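Local coordinates for protein fatty acid amide hydrolase (Candida albicans, PDB 6KVR) that probably hydrolyses monocarboxylic acid amides to the free acid and ammonium, as a member of the amidase signature family, at residues A[49-54]-A[115-120]; A[59-64]-A[223-228]; A[382-387]-A[445-450]; A[393-398]-A[439-444]. All coordinates share one frame; numbering follows the deposited sequence.

Two pairs of neighbouring contacts lie far apart in the chain, contact 1 across its centre from contacts 3 and 4. Contacts 1 and 2, with centres 10 Å apart, pack the N-terminal region against helix 100-118 and the loop after strand 221-222; their segments alternate along the sequence, and F117 of contact 1 packs on F62 and L226 of contact 2. Contacts 3 and 4, centres 13 Å apart, join helix 385-397 to helix 434-457 near either end of the first helix, and contact 4 falls within the chain span that contact 3 encloses. Both adjoin the second subunit. About 42 Å separates the centres of contacts 1 and 4, so N-terminal and subunit-facing packing are separate.

Contact 1: residues A[49-54]-A[115-120]; sequences ELPKPI and HQFTNC
L50 lays its CD2 methyl over one face of the F117 ring, and this CH-pi contact carries much of the apolar part. CD2 is 3.9 Å from the ring centroid, 24° off the normal, and is displaced toward the rim, with F117 CZ its closest ring atom at 3.6 Å. The two side chains overlap head to tail: F117 CB points away from segment 49-54, but with CG set anti to the carbonyl carbon (chi1 -77°) the ring swings back to meet the leucine. P51 adds a looser touch, its CD standing 4.5 Å from F117 CE1.

Where apolar groups meet polar ones, no hydrogen bond crosses between the segments. I54 brings its CD1 methyl to 3.5 Å from F117 O near the C-terminal end of the helix. The Q116 amide comes up against L50, with NE2 3.8 Å from L50 CG, and that same NE2 is hydrogen-bonded to I48 O, which fixes the amide beside the leucine.

Y67 and A64 of helix 64-70 also pack on F117. The arrangement is that of a bent, proline-containing loop leading into helix 54-59, set against the last turn of helix 100-118, at the surface of the amidase fold.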
loop_
_atom_site.group_PDB
_atom_site.type_symbol
_atom_site.label_atom_id
_atom_site.label_comp_id
_atom_site.label_asym_id
_atom_site.label_seq_id
_atom_site.Cartn_x
_atom_site.Cartn_y
_atom_site.Cartn_z
ATOM N N GLU A 49 -3.393 -47.539 -16.311
ATOM C CA GLU A 49 -4.242 -47.715 -17.485
ATOM C C GLU A 49 -5.636 -47.192 -17.146
ATOM O O GLU A 49 -6.292 -47.703 -16.226
ATOM C CB GLU A 49 -4.289 -49.184 -17.902
ATOM C CG GLU A 49 -3.247 -49.544 -18.951
ATOM C CD GLU A 49 -2.870 -51.029 -18.972
ATOM O OE1 GLU A 49 -3.761 -51.908 -18.845
ATOM O OE2 GLU A 49 -1.658 -51.308 -19.110
ATOM N N LEU A 50 -6.076 -46.165 -17.876
ATOM C CA LEU A 50 -7.334 -45.506 -17.556
ATOM C C LEU A 50 -8.518 -46.456 -17.774
ATOM O O LEU A 50 -8.477 -47.332 -18.645
ATOM C CB LEU A 50 -7.497 -44.249 -18.405
ATOM C CG LEU A 50 -6.550 -43.095 -18.037
ATOM C CD1 LEU A 50 -6.716 -41.903 -18.982
ATOM C CD2 LEU A 50 -6.778 -42.675 -16.592
ATOM N N PRO A 51 -9.578 -46.319 -16.974
ATOM C CA PRO A 51 -10.737 -47.209 -17.148
ATOM C C PRO A 51 -11.421 -47.053 -18.497
ATOM O O PRO A 51 -11.959 -48.033 -19.023
ATOM C CB PRO A 51 -11.661 -46.817 -15.983
ATOM C CG PRO A 51 -11.180 -45.468 -15.526
ATOM C CD PRO A 51 -9.704 -45.467 -15.779
ATOM N N LYS A 52 -11.426 -45.853 -19.063
ATOM C CA LYS A 52 -11.840 -45.572 -20.431
ATOM C C LYS A 52 -10.927 -44.474 -20.960
ATOM O O LYS A 52 -10.216 -43.836 -20.171
ATOM C CB LYS A 52 -13.301 -45.114 -20.517
ATOM C CG LYS A 52 -14.349 -45.967 -19.829
ATOM C CD LYS A 52 -15.714 -45.701 -20.487
ATOM C CE LYS A 52 -16.881 -45.860 -19.521
ATOM N NZ LYS A 52 -16.720 -44.991 -18.322
ATOM N N PRO A 53 -10.900 -44.229 -22.272
ATOM C CA PRO A 53 -10.186 -43.054 -22.782
ATOM C C PRO A 53 -10.611 -41.798 -22.031
ATOM O O PRO A 53 -11.749 -41.690 -21.561
ATOM C CB PRO A 53 -10.600 -43.009 -24.255
ATOM C CG PRO A 53 -10.802 -44.463 -24.605
ATOM C CD PRO A 53 -11.404 -45.084 -23.365
ATOM N N ILE A 54 -9.672 -40.853 -21.897
ATOM C CA ILE A 54 -9.905 -39.701 -21.025
ATOM C C ILE A 54 -11.113 -38.896 -21.504
ATOM O O ILE A 54 -11.920 -38.425 -20.694
ATOM C CB ILE A 54 -8.632 -38.835 -20.915
ATOM C CG1 ILE A 54 -8.854 -37.650 -19.963
ATOM C CG2 ILE A 54 -8.162 -38.368 -22.277
ATOM C CD1 ILE A 54 -9.018 -38.078 -18.508
ATOM N N HIS A 115 -2.300 -35.625 -12.492
ATOM C CA HIS A 115 -2.077 -35.155 -13.859
ATOM C C HIS A 115 -2.735 -36.062 -14.894
ATOM O O HIS A 115 -3.303 -35.575 -15.879
ATOM C CB HIS A 115 -0.582 -35.050 -14.163
ATOM C CG HIS A 115 -0.300 -34.548 -15.547
ATOM N ND1 HIS A 115 -0.637 -33.276 -15.958
ATOM C CD2 HIS A 115 0.242 -35.157 -16.626
ATOM C CE1 HIS A 115 -0.284 -33.111 -17.220
ATOM N NE2 HIS A 115 0.246 -34.240 -17.653
ATOM N N GLN A 116 -2.635 -37.381 -14.709
ATOM C CA GLN A 116 -3.190 -38.314 -15.692
ATOM C C GLN A 116 -4.698 -38.140 -15.842
ATOM O O GLN A 116 -5.240 -38.299 -16.940
ATOM C CB GLN A 116 -2.852 -39.754 -15.291
ATOM C CG GLN A 116 -2.489 -40.631 -16.465
ATOM C CD GLN A 116 -2.603 -42.115 -16.151
ATOM O OE1 GLN A 116 -2.461 -42.537 -15.003
ATOM N NE2 GLN A 116 -2.881 -42.908 -17.176
ATOM N N PHE A 117 -5.383 -37.760 -14.767
ATOM C CA PHE A 117 -6.822 -37.548 -14.823
ATOM C C PHE A 117 -7.203 -36.095 -15.107
ATOM O O PHE A 117 -8.101 -35.851 -15.916
ATOM C CB PHE A 117 -7.461 -38.007 -13.511
ATOM C CG PHE A 117 -7.597 -39.508 -13.394
ATOM C CD1 PHE A 117 -8.712 -40.163 -13.912
ATOM C CD2 PHE A 117 -6.612 -40.267 -12.768
ATOM C CE1 PHE A 117 -8.845 -41.551 -13.797
ATOM C CE2 PHE A 117 -6.733 -41.637 -12.651
ATOM C CZ PHE A 117 -7.851 -42.284 -13.169
ATOM N N THR A 118 -6.553 -35.113 -14.463
ATOM C CA THR A 118 -7.011 -33.735 -14.569
ATOM C C THR A 118 -6.205 -32.859 -15.528
ATOM O O THR A 118 -6.692 -31.781 -15.888
ATOM C CB THR A 118 -7.005 -33.068 -13.195
ATOM O OG1 THR A 118 -5.655 -33.001 -12.716
ATOM C CG2 THR A 118 -7.887 -33.848 -12.216
ATOM N N ASN A 119 -5.002 -33.273 -15.940
ATOM C CA ASN A 119 -4.135 -32.473 -16.822
ATOM C C ASN A 119 -3.690 -31.185 -16.124
ATOM O O ASN A 119 -3.577 -30.121 -16.737
ATOM C CB ASN A 119 -4.816 -32.172 -18.165
ATOM C CG ASN A 119 -3.835 -31.682 -19.233
ATOM O OD1 ASN A 119 -2.743 -32.231 -19.393
ATOM N ND2 ASN A 119 -4.232 -30.643 -19.976
ATOM N N CYS A 120 -3.411 -31.297 -14.826
ATOM C CA CYS A 120 -3.115 -30.159 -13.973
ATOM C C CYS A 120 -1.656 -29.690 -14.002
ATOM O O CYS A 120 -1.382 -28.584 -13.521
ATOM C CB CYS A 120 -3.504 -30.492 -12.529
ATOM S SG CYS A 120 -2.622 -31.928 -11.886
#

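Contact 2: residues A[59-64]-A[223-228]; sequences KDQFNA and PFNLLL
A Schellman motif ends helix 54-59 at Q61, and N63 starts the next helix as its N-cap; the short link between them lies against a type I turn, N225 to L228. L226 N donates to F62 O over 2.7 Å, while N225 CA sits 3.3 Å from that same F62 O in a CA-H...O contact. Q61 and N225 run alongside each other: N225 ND2 gives a nearly straight bond (167°) of 3.0 Å to a lone pair of Q61 OE1. With chi1 at -179°, the N225 amide sits on the carbonyl side of its own backbone, where OD1 accepts from L227 N at 3.0 Å, making an Asx turn. Apolar contact comes from L226 CD1, 3.7 Å from F62 CD2, and from L227 CD2, which meets Q61 CG at 3.8 Å. V537 N also bonds Q61 OE1, V537 O takes N225 ND2, and S534 O takes Q61 NE2. The buried N225 amide is thus bonded through both its oxygen and its nitrogen, which fixes its flip and ties three chain segments together.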
loop_
_atom_site.group_PDB
_atom_site.type_symbol
_atom_site.label_atom_id
_atom_site.label_comp_id
_atom_site.label_asym_id
_atom_site.label_seq_id
_atom_site.Cartn_x
_atom_site.Cartn_y
_atom_site.Cartn_z
ATOM N N LYS A 59 -16.824 -37.033 -20.753
ATOM C CA LYS A 59 -18.250 -37.018 -21.085
ATOM C C LYS A 59 -19.088 -37.597 -19.958
ATOM O O LYS A 59 -20.217 -37.153 -19.730
ATOM C CB LYS A 59 -18.521 -37.785 -22.378
ATOM C CG LYS A 59 -18.338 -36.957 -23.638
ATOM C CD LYS A 59 -18.401 -37.812 -24.902
ATOM C CE LYS A 59 -18.134 -36.959 -26.145
ATOM N NZ LYS A 59 -16.830 -37.306 -26.796
ATOM N N ASP A 60 -18.531 -38.546 -19.220
ATOM C CA ASP A 60 -19.230 -39.307 -18.202
ATOM C C ASP A 60 -19.282 -38.616 -16.848
ATOM O O ASP A 60 -19.852 -39.182 -15.907
ATOM C CB ASP A 60 -18.547 -40.660 -18.053
ATOM C CG ASP A 60 -19.137 -41.705 -18.970
ATOM O OD1 ASP A 60 -19.335 -42.852 -18.515
ATOM O OD2 ASP A 60 -19.420 -41.369 -20.146
ATOM N N GLN A 61 -18.697 -37.423 -16.714
ATOM C CA GLN A 61 -18.631 -36.744 -15.420
ATOM C C GLN A 61 -17.947 -37.640 -14.390
ATOM O O GLN A 61 -18.390 -37.758 -13.250
ATOM C CB GLN A 61 -20.022 -36.319 -14.943
ATOM C CG GLN A 61 -20.743 -35.452 -15.964
ATOM C CD GLN A 61 -22.064 -34.885 -15.464
ATOM O OE1 GLN A 61 -22.104 -34.075 -14.531
ATOM N NE2 GLN A 61 -23.161 -35.302 -16.103
ATOM N N PHE A 62 -16.887 -38.316 -14.826
ATOM C CA PHE A 62 -16.118 -39.207 -13.968
ATOM C C PHE A 62 -15.632 -38.467 -12.721
ATOM O O PHE A 62 -15.116 -37.351 -12.814
ATOM C CB PHE A 62 -14.942 -39.760 -14.788
ATOM C CG PHE A 62 -14.177 -40.870 -14.119
ATOM C CD1 PHE A 62 -14.645 -42.170 -14.147
ATOM C CD2 PHE A 62 -12.965 -40.613 -13.494
ATOM C CE1 PHE A 62 -13.926 -43.198 -13.546
ATOM C CE2 PHE A 62 -12.248 -41.630 -12.888
ATOM C CZ PHE A 62 -12.730 -42.928 -12.915
ATOM N N ASN A 63 -15.828 -39.081 -11.543
ATOM C CA ASN A 63 -15.326 -38.539 -10.276
ATOM C C ASN A 63 -13.986 -39.213 -9.999
ATOM O O ASN A 63 -13.944 -40.327 -9.468
ATOM C CB ASN A 63 -16.330 -38.771 -9.145
ATOM C CG ASN A 63 -15.838 -38.264 -7.781
ATOM O OD1 ASN A 63 -14.637 -38.111 -7.540
ATOM N ND2 ASN A 63 -16.781 -38.018 -6.877
ATOM N N ALA A 64 -12.885 -38.537 -10.357
ATOM C CA ALA A 64 -11.575 -39.164 -10.211
ATOM C C ALA A 64 -11.202 -39.367 -8.748
ATOM O O ALA A 64 -10.500 -40.327 -8.420
ATOM C CB ALA A 64 -10.501 -38.342 -10.925
ATOM N N PRO A 223 -11.272 -32.521 -10.398
ATOM C CA PRO A 223 -11.027 -33.899 -9.942
ATOM C C PRO A 223 -12.261 -34.605 -9.362
ATOM O O PRO A 223 -12.231 -35.832 -9.220
ATOM C CB PRO A 223 -9.916 -33.726 -8.890
ATOM C CG PRO A 223 -10.083 -32.339 -8.377
ATOM C CD PRO A 223 -10.583 -31.520 -9.556
ATOM N N PHE A 224 -13.340 -33.893 -9.029
ATOM C CA PHE A 224 -14.561 -34.518 -8.521
ATOM C C PHE A 224 -15.600 -34.773 -9.607
ATOM O O PHE A 224 -16.600 -35.454 -9.348
ATOM C CB PHE A 224 -15.181 -33.645 -7.417
ATOM C CG PHE A 224 -14.406 -33.663 -6.130
ATOM C CD1 PHE A 224 -14.665 -34.625 -5.160
ATOM C CD2 PHE A 224 -13.402 -32.729 -5.896
ATOM C CE1 PHE A 224 -13.941 -34.645 -3.965
ATOM C CE2 PHE A 224 -12.673 -32.742 -4.715
ATOM C CZ PHE A 224 -12.944 -33.702 -3.746
ATOM N N ASN A 225 -15.381 -34.247 -10.804
ATOM C CA ASN A 225 -16.272 -34.392 -11.942
ATOM C C ASN A 225 -15.484 -33.919 -13.146
ATOM O O ASN A 225 -15.341 -32.706 -13.349
ATOM C CB ASN A 225 -17.555 -33.569 -11.753
ATOM C CG ASN A 225 -18.534 -33.705 -12.925
ATOM O OD1 ASN A 225 -18.134 -33.917 -14.066
ATOM N ND2 ASN A 225 -19.830 -33.572 -12.635
ATOM N N LEU A 226 -14.956 -34.856 -13.937
ATOM C CA LEU A 226 -14.026 -34.519 -15.007
ATOM C C LEU A 226 -14.677 -33.796 -16.176
ATOM O O LEU A 226 -13.957 -33.329 -17.068
ATOM C CB LEU A 226 -13.319 -35.773 -15.514
ATOM C CG LEU A 226 -12.229 -36.366 -14.619
ATOM C CD1 LEU A 226 -11.612 -37.608 -15.283
ATOM C CD2 LEU A 226 -11.149 -35.347 -14.309
ATOM N N LEU A 227 -16.003 -33.681 -16.219
ATOM C CA LEU A 227 -16.570 -32.795 -17.230
ATOM C C LEU A 227 -16.318 -31.324 -16.880
ATOM O O LEU A 227 -16.178 -30.485 -17.784
ATOM C CB LEU A 227 -18.067 -33.067 -17.403
ATOM C CG LEU A 227 -18.844 -32.147 -18.364
ATOM C CD1 LEU A 227 -18.382 -32.283 -19.812
ATOM C CD2 LEU A 227 -20.335 -32.407 -18.273
ATOM N N LEU A 228 -16.220 -30.995 -15.589
ATOM C CA LEU A 228 -16.175 -29.598 -15.170
ATOM C C LEU A 228 -14.754 -29.041 -15.166
ATOM O O LEU A 228 -13.761 -29.769 -15.078
ATOM C CB LEU A 228 -16.793 -29.421 -13.780
ATOM C CG LEU A 228 -18.138 -30.155 -13.652
ATOM C CD1 LEU A 228 -18.680 -30.020 -12.245
ATOM C CD2 LEU A 228 -19.155 -29.643 -14.714
#

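Contact 3: residues A[382-387]-A[445-450]; sequences PPNTKL and DQLRDQ
N384 ND2 reaches across to Q450 OE1 in the one hydrogen bond between the segments, 2.8 Å long with an N-H...O angle of 160°. It uses a lone pair in the carbonyl plane of the glutamine, and the acceptor also lies in the asparagine amide plane, although the two amides are turned 62° from each other. Q450 gets there as an extended chain, CG anti to the backbone N (chi1 -177°). Its other branch, NE2, lies against the CB-CG edge of the P383 ring, 3.5 Å from P383 CB.

Beneath this polar pair the closer packing centres on buried L447, whose CD2 meets N384 CB at 3.7 Å, while I489 and L490 of helix 482-490 press on the same leucine. The L387 side is looser: its CD2 stands 4.5 Å from L447 CD2, and both L387 and N384 are exposed to solvent.

On helix 434-457, D449 forms a salt bridge with K280 of the second subunit. The contact is a surface helix-helix junction, with the N-cap residue N384 at the start of helix 385-397 set against the side of helix 434-457.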
loop_
_atom_site.group_PDB
_atom_site.type_symbol
_atom_site.label_atom_id
_atom_site.label_comp_id
_atom_site.label_asym_id
_atom_site.label_seq_id
_atom_site.Cartn_x
_atom_site.Cartn_y
_atom_site.Cartn_z
ATOM N N PRO A 382 -25.710 -6.147 -0.207
ATOM C CA PRO A 382 -24.444 -5.399 -0.307
ATOM C C PRO A 382 -24.563 -4.233 -1.270
ATOM O O PRO A 382 -25.058 -4.388 -2.395
ATOM C CB PRO A 382 -23.456 -6.456 -0.823
ATOM C CG PRO A 382 -24.310 -7.407 -1.592
ATOM C CD PRO A 382 -25.620 -7.478 -0.832
ATOM N N PRO A 383 -24.124 -3.047 -0.864
ATOM C CA PRO A 383 -24.364 -1.845 -1.672
ATOM C C PRO A 383 -23.328 -1.634 -2.764
ATOM O O PRO A 383 -22.171 -2.048 -2.661
ATOM C CB PRO A 383 -24.294 -0.709 -0.640
ATOM C CG PRO A 383 -23.364 -1.244 0.423
ATOM C CD PRO A 383 -23.519 -2.746 0.445
ATOM N N ASN A 384 -23.776 -0.975 -3.832
ATOM C CA ASN A 384 -22.898 -0.499 -4.897
ATOM C C ASN A 384 -22.120 -1.620 -5.581
ATOM O O ASN A 384 -21.050 -1.365 -6.130
ATOM C CB ASN A 384 -21.913 0.552 -4.380
ATOM C CG ASN A 384 -22.521 1.919 -4.322
ATOM O OD1 ASN A 384 -23.231 2.321 -5.236
ATOM N ND2 ASN A 384 -22.251 2.646 -3.246
ATOM N N THR A 385 -22.636 -2.860 -5.560
ATOM C CA THR A 385 -21.937 -3.952 -6.238
ATOM C C THR A 385 -21.830 -3.715 -7.744
ATOM O O THR A 385 -20.850 -4.126 -8.365
ATOM C CB THR A 385 -22.617 -5.301 -5.961
ATOM O OG1 THR A 385 -24.008 -5.224 -6.276
ATOM C CG2 THR A 385 -22.446 -5.712 -4.482
ATOM N N LYS A 386 -22.807 -3.040 -8.345
ATOM C CA LYS A 386 -22.705 -2.711 -9.760
ATOM C C LYS A 386 -21.562 -1.734 -10.021
ATOM O O LYS A 386 -20.780 -1.921 -10.958
ATOM C CB LYS A 386 -24.030 -2.142 -10.270
ATOM C CG LYS A 386 -24.002 -1.763 -11.748
ATOM C CD LYS A 386 -25.399 -1.453 -12.255
ATOM C CE LYS A 386 -25.355 -0.830 -13.646
ATOM N NZ LYS A 386 -26.722 -0.523 -14.166
ATOM N N LEU A 387 -21.446 -0.677 -9.208
ATOM C CA LEU A 387 -20.306 0.219 -9.368
ATOM C C LEU A 387 -18.991 -0.519 -9.121
ATOM O O LEU A 387 -18.008 -0.307 -9.842
ATOM C CB LEU A 387 -20.447 1.418 -8.428
ATOM C CG LEU A 387 -19.379 2.511 -8.522
ATOM C CD1 LEU A 387 -19.405 3.179 -9.895
ATOM C CD2 LEU A 387 -19.579 3.538 -7.401
ATOM N N ASP A 445 -11.558 3.801 -3.259
ATOM C CA ASP A 445 -11.390 4.189 -1.868
ATOM C C ASP A 445 -12.738 4.448 -1.208
ATOM O O ASP A 445 -12.934 4.103 -0.034
ATOM C CB ASP A 445 -10.473 5.405 -1.782
ATOM C CG ASP A 445 -9.025 5.054 -2.114
ATOM O OD1 ASP A 445 -8.708 3.834 -2.213
ATOM O OD2 ASP A 445 -8.201 5.991 -2.247
ATOM N N GLN A 446 -13.691 5.028 -1.953
ATOM C CA GLN A 446 -15.025 5.252 -1.396
ATOM C C GLN A 446 -15.728 3.936 -1.090
ATOM O O GLN A 446 -16.399 3.811 -0.057
ATOM C CB GLN A 446 -15.865 6.098 -2.350
ATOM C CG GLN A 446 -15.490 7.559 -2.320
ATOM C CD GLN A 446 -16.052 8.317 -3.506
ATOM O OE1 GLN A 446 -16.494 7.717 -4.479
ATOM N NE2 GLN A 446 -16.060 9.645 -3.417
ATOM N N LEU A 447 -15.595 2.950 -1.979
ATOM C CA LEU A 447 -16.194 1.642 -1.742
ATOM C C LEU A 447 -15.579 0.967 -0.527
ATOM O O LEU A 447 -16.291 0.391 0.301
ATOM C CB LEU A 447 -16.016 0.753 -2.972
ATOM C CG LEU A 447 -16.806 1.210 -4.193
ATOM C CD1 LEU A 447 -16.223 0.550 -5.422
ATOM C CD2 LEU A 447 -18.289 0.875 -4.031
ATOM N N ARG A 448 -14.248 1.010 -0.424
ATOM C CA ARG A 448 -13.562 0.416 0.716
ATOM C C ARG A 448 -14.040 1.019 2.033
ATOM O O ARG A 448 -14.242 0.294 3.018
ATOM C CB ARG A 448 -12.054 0.596 0.569
ATOM C CG ARG A 448 -11.436 -0.380 -0.407
ATOM C CD ARG A 448 -9.946 -0.117 -0.595
ATOM N NE ARG A 448 -9.404 -0.975 -1.643
ATOM C CZ ARG A 448 -8.111 -1.106 -1.914
ATOM N NH1 ARG A 448 -7.198 -0.384 -1.279
ATOM N NH2 ARG A 448 -7.727 -1.987 -2.838
ATOM N N ASP A 449 -14.219 2.341 2.077
ATOM C CA ASP A 449 -14.699 2.965 3.303
ATOM C C ASP A 449 -16.143 2.572 3.573
ATOM O O ASP A 449 -16.504 2.273 4.719
ATOM C CB ASP A 449 -14.554 4.487 3.222
ATOM C CG ASP A 449 -13.122 4.949 3.475
ATOM O OD1 ASP A 449 -12.427 4.319 4.302
ATOM O OD2 ASP A 449 -12.683 5.939 2.846
ATOM N N GLN A 450 -16.978 2.544 2.527
ATOM C CA GLN A 450 -18.379 2.192 2.728
ATOM C C GLN A 450 -18.498 0.827 3.397
ATOM O O GLN A 450 -19.275 0.658 4.342
ATOM C CB GLN A 450 -19.132 2.217 1.392
ATOM C CG GLN A 450 -20.621 1.941 1.533
ATOM C CD GLN A 450 -21.405 2.103 0.228
ATOM O OE1 GLN A 450 -20.844 2.081 -0.869
ATOM N NE2 GLN A 450 -22.710 2.286 0.354
#

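Contact 4: residues A[393-398]-A[439-444]; sequences HKMYNC and ELNVTR
Helices 393-397 and 439-444 run roughly antiparallel, their axes crossing at -143° and passing 10.9 Å apart, with M395 and L440 the closest CA pair at 7.3 Å. M395, a selenomethionine in this crystal, reaches across with an extended chain beyond CG. Its CE methyl ends 3.4 Å from L440 O and 3.7 Å from R444 CB, so the end of the side chain rests against the backbone of one helical turn and the base of the next. L440 comes from the facing helix and lays CD1 4.0 Å from M395 CG. The other L440 branch, CD2, meets the aliphatic part of K394 at CD, 3.9 Å away, the two side chains crossing at about a right angle.

This is largely apolar packing of two antiparallel helices within the amidase fold, and no hydrogen bond joins the segments. The M395 side chain lies about 8 Å from that of I254, a predicted substrate-binding residue.

The polar groups beside the methyl are held from elsewhere. N441 OD1, 3.9 Å from M395 CE, is hydrogen-bonded to S291 OG. R444 is bent at chi3 (69°), which puts one guanidinium face under N441 OD1; NH1 bonds S291 O and NH2 salt-bridges E290 of the second subunit.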
loop_
_atom_site.group_PDB
_atom_site.type_symbol
_atom_site.label_atom_id
_atom_site.label_comp_id
_atom_site.label_asym_id
_atom_site.label_seq_id
_atom_site.Cartn_x
_atom_site.Cartn_y
_atom_site.Cartn_z
ATOM N N HIS A 393 -13.594 -3.932 -13.386
ATOM C CA HIS A 393 -13.383 -4.446 -14.734
ATOM C C HIS A 393 -12.810 -3.385 -15.664
ATOM O O HIS A 393 -12.084 -3.729 -16.601
ATOM C CB HIS A 393 -14.669 -5.058 -15.288
ATOM C CG HIS A 393 -14.933 -6.430 -14.742
ATOM N ND1 HIS A 393 -15.143 -6.665 -13.399
ATOM C CD2 HIS A 393 -14.876 -7.647 -15.330
ATOM C CE1 HIS A 393 -15.273 -7.965 -13.195
ATOM N NE2 HIS A 393 -15.114 -8.584 -14.352
ATOM N N LYS A 394 -13.108 -2.097 -15.430
ATOM C CA LYS A 394 -12.411 -1.056 -16.176
ATOM C C LYS A 394 -10.931 -1.075 -15.832
ATOM O O LYS A 394 -10.077 -0.922 -16.715
ATOM C CB LYS A 394 -13.006 0.326 -15.867
ATOM C CG LYS A 394 -14.363 0.632 -16.489
ATOM C CD LYS A 394 -14.787 2.057 -16.093
ATOM C CE LYS A 394 -16.214 2.405 -16.524
ATOM N NZ LYS A 394 -16.840 3.381 -15.556
HETATM N N MSE A 395 -10.614 -1.283 -14.547
HETATM C CA MSE A 395 -9.245 -1.239 -14.027
HETATM C C MSE A 395 -8.400 -2.308 -14.689
HETATM O O MSE A 395 -7.223 -2.085 -14.973
HETATM C CB MSE A 395 -9.204 -1.445 -12.504
HETATM C CG MSE A 395 -9.462 -0.203 -11.653
HETATM SE SE MSE A 395 -9.593 -0.664 -9.724
HETATM C CE MSE A 395 -9.559 1.118 -8.947
ATOM N N TYR A 396 -9.004 -3.477 -14.928
ATOM C CA TYR A 396 -8.262 -4.579 -15.534
ATOM C C TYR A 396 -7.664 -4.176 -16.874
ATOM O O TYR A 396 -6.544 -4.587 -17.202
ATOM C CB TYR A 396 -9.157 -5.809 -15.727
ATOM C CG TYR A 396 -9.554 -6.496 -14.451
ATOM C CD1 TYR A 396 -8.722 -6.482 -13.347
ATOM C CD2 TYR A 396 -10.772 -7.185 -14.358
ATOM C CE1 TYR A 396 -9.100 -7.113 -12.162
ATOM C CE2 TYR A 396 -11.152 -7.826 -13.188
ATOM C CZ TYR A 396 -10.309 -7.789 -12.094
ATOM O OH TYR A 396 -10.677 -8.412 -10.924
ATOM N N ASN A 397 -8.392 -3.369 -17.660
ATOM C CA ASN A 397 -8.032 -3.118 -19.054
ATOM C C ASN A 397 -7.682 -1.665 -19.347
ATOM O O ASN A 397 -7.529 -1.309 -20.522
ATOM C CB ASN A 397 -9.168 -3.561 -19.991
ATOM C CG ASN A 397 -9.282 -5.068 -20.102
ATOM O OD1 ASN A 397 -8.520 -5.807 -19.474
ATOM N ND2 ASN A 397 -10.236 -5.535 -20.910
ATOM N N CYS A 398 -7.528 -0.811 -18.326
ATOM C CA CYS A 398 -7.440 0.613 -18.648
ATOM C C CYS A 398 -6.103 1.017 -19.267
ATOM O O CYS A 398 -5.926 2.214 -19.568
ATOM C CB CYS A 398 -7.726 1.472 -17.404
ATOM S SG CYS A 398 -6.553 1.257 -16.041
ATOM N N GLU A 439 -9.461 8.745 -11.073
ATOM C CA GLU A 439 -10.871 8.734 -10.682
ATOM C C GLU A 439 -11.353 7.331 -10.321
ATOM O O GLU A 439 -12.142 7.167 -9.378
ATOM C CB GLU A 439 -11.732 9.325 -11.798
ATOM C CG GLU A 439 -11.702 10.859 -11.867
ATOM C CD GLU A 439 -12.394 11.376 -13.106
ATOM O OE1 GLU A 439 -13.097 10.573 -13.760
ATOM O OE2 GLU A 439 -12.239 12.573 -13.431
ATOM N N LEU A 440 -10.900 6.303 -11.048
ATOM C CA LEU A 440 -11.238 4.935 -10.636
ATOM C C LEU A 440 -10.695 4.625 -9.235
ATOM O O LEU A 440 -11.365 3.958 -8.440
ATOM C CB LEU A 440 -10.707 3.919 -11.641
ATOM C CG LEU A 440 -11.156 3.979 -13.108
ATOM C CD1 LEU A 440 -10.387 2.933 -13.908
ATOM C CD2 LEU A 440 -12.683 3.807 -13.273
ATOM N N ASN A 441 -9.475 5.100 -8.928
ATOM C CA ASN A 441 -8.886 4.949 -7.597
ATOM C C ASN A 441 -9.757 5.597 -6.524
ATOM O O ASN A 441 -9.875 5.070 -5.410
ATOM C CB ASN A 441 -7.489 5.592 -7.555
ATOM C CG ASN A 441 -6.455 4.835 -8.364
ATOM O OD1 ASN A 441 -6.643 3.660 -8.719
ATOM N ND2 ASN A 441 -5.341 5.507 -8.662
ATOM N N VAL A 442 -10.310 6.779 -6.824
ATOM C CA VAL A 442 -11.177 7.481 -5.877
ATOM C C VAL A 442 -12.413 6.643 -5.579
ATOM O O VAL A 442 -12.793 6.460 -4.417
ATOM C CB VAL A 442 -11.559 8.876 -6.417
ATOM C CG1 VAL A 442 -12.722 9.471 -5.608
ATOM C CG2 VAL A 442 -10.357 9.834 -6.383
ATOM N N THR A 443 -13.053 6.121 -6.630
ATOM C CA THR A 443 -14.193 5.219 -6.459
ATOM C C THR A 443 -13.839 4.025 -5.573
ATOM O O THR A 443 -14.609 3.647 -4.683
ATOM C CB THR A 443 -14.667 4.731 -7.826
ATOM O OG1 THR A 443 -15.086 5.849 -8.613
ATOM C CG2 THR A 443 -15.800 3.761 -7.668
ATOM N N ARG A 444 -12.681 3.406 -5.823
ATOM C CA ARG A 444 -12.236 2.269 -5.019
ATOM C C ARG A 444 -12.130 2.642 -3.547
ATOM O O ARG A 444 -12.539 1.877 -2.665
ATOM C CB ARG A 444 -10.882 1.774 -5.532
ATOM C CG ARG A 444 -10.246 0.684 -4.694
ATOM C CD ARG A 444 -8.760 0.588 -4.999
ATOM N NE ARG A 444 -8.067 1.769 -4.506
ATOM C CZ ARG A 444 -6.822 2.118 -4.809
ATOM N NH1 ARG A 444 -6.064 1.377 -5.602
ATOM N NH2 ARG A 444 -6.323 3.241 -4.296
#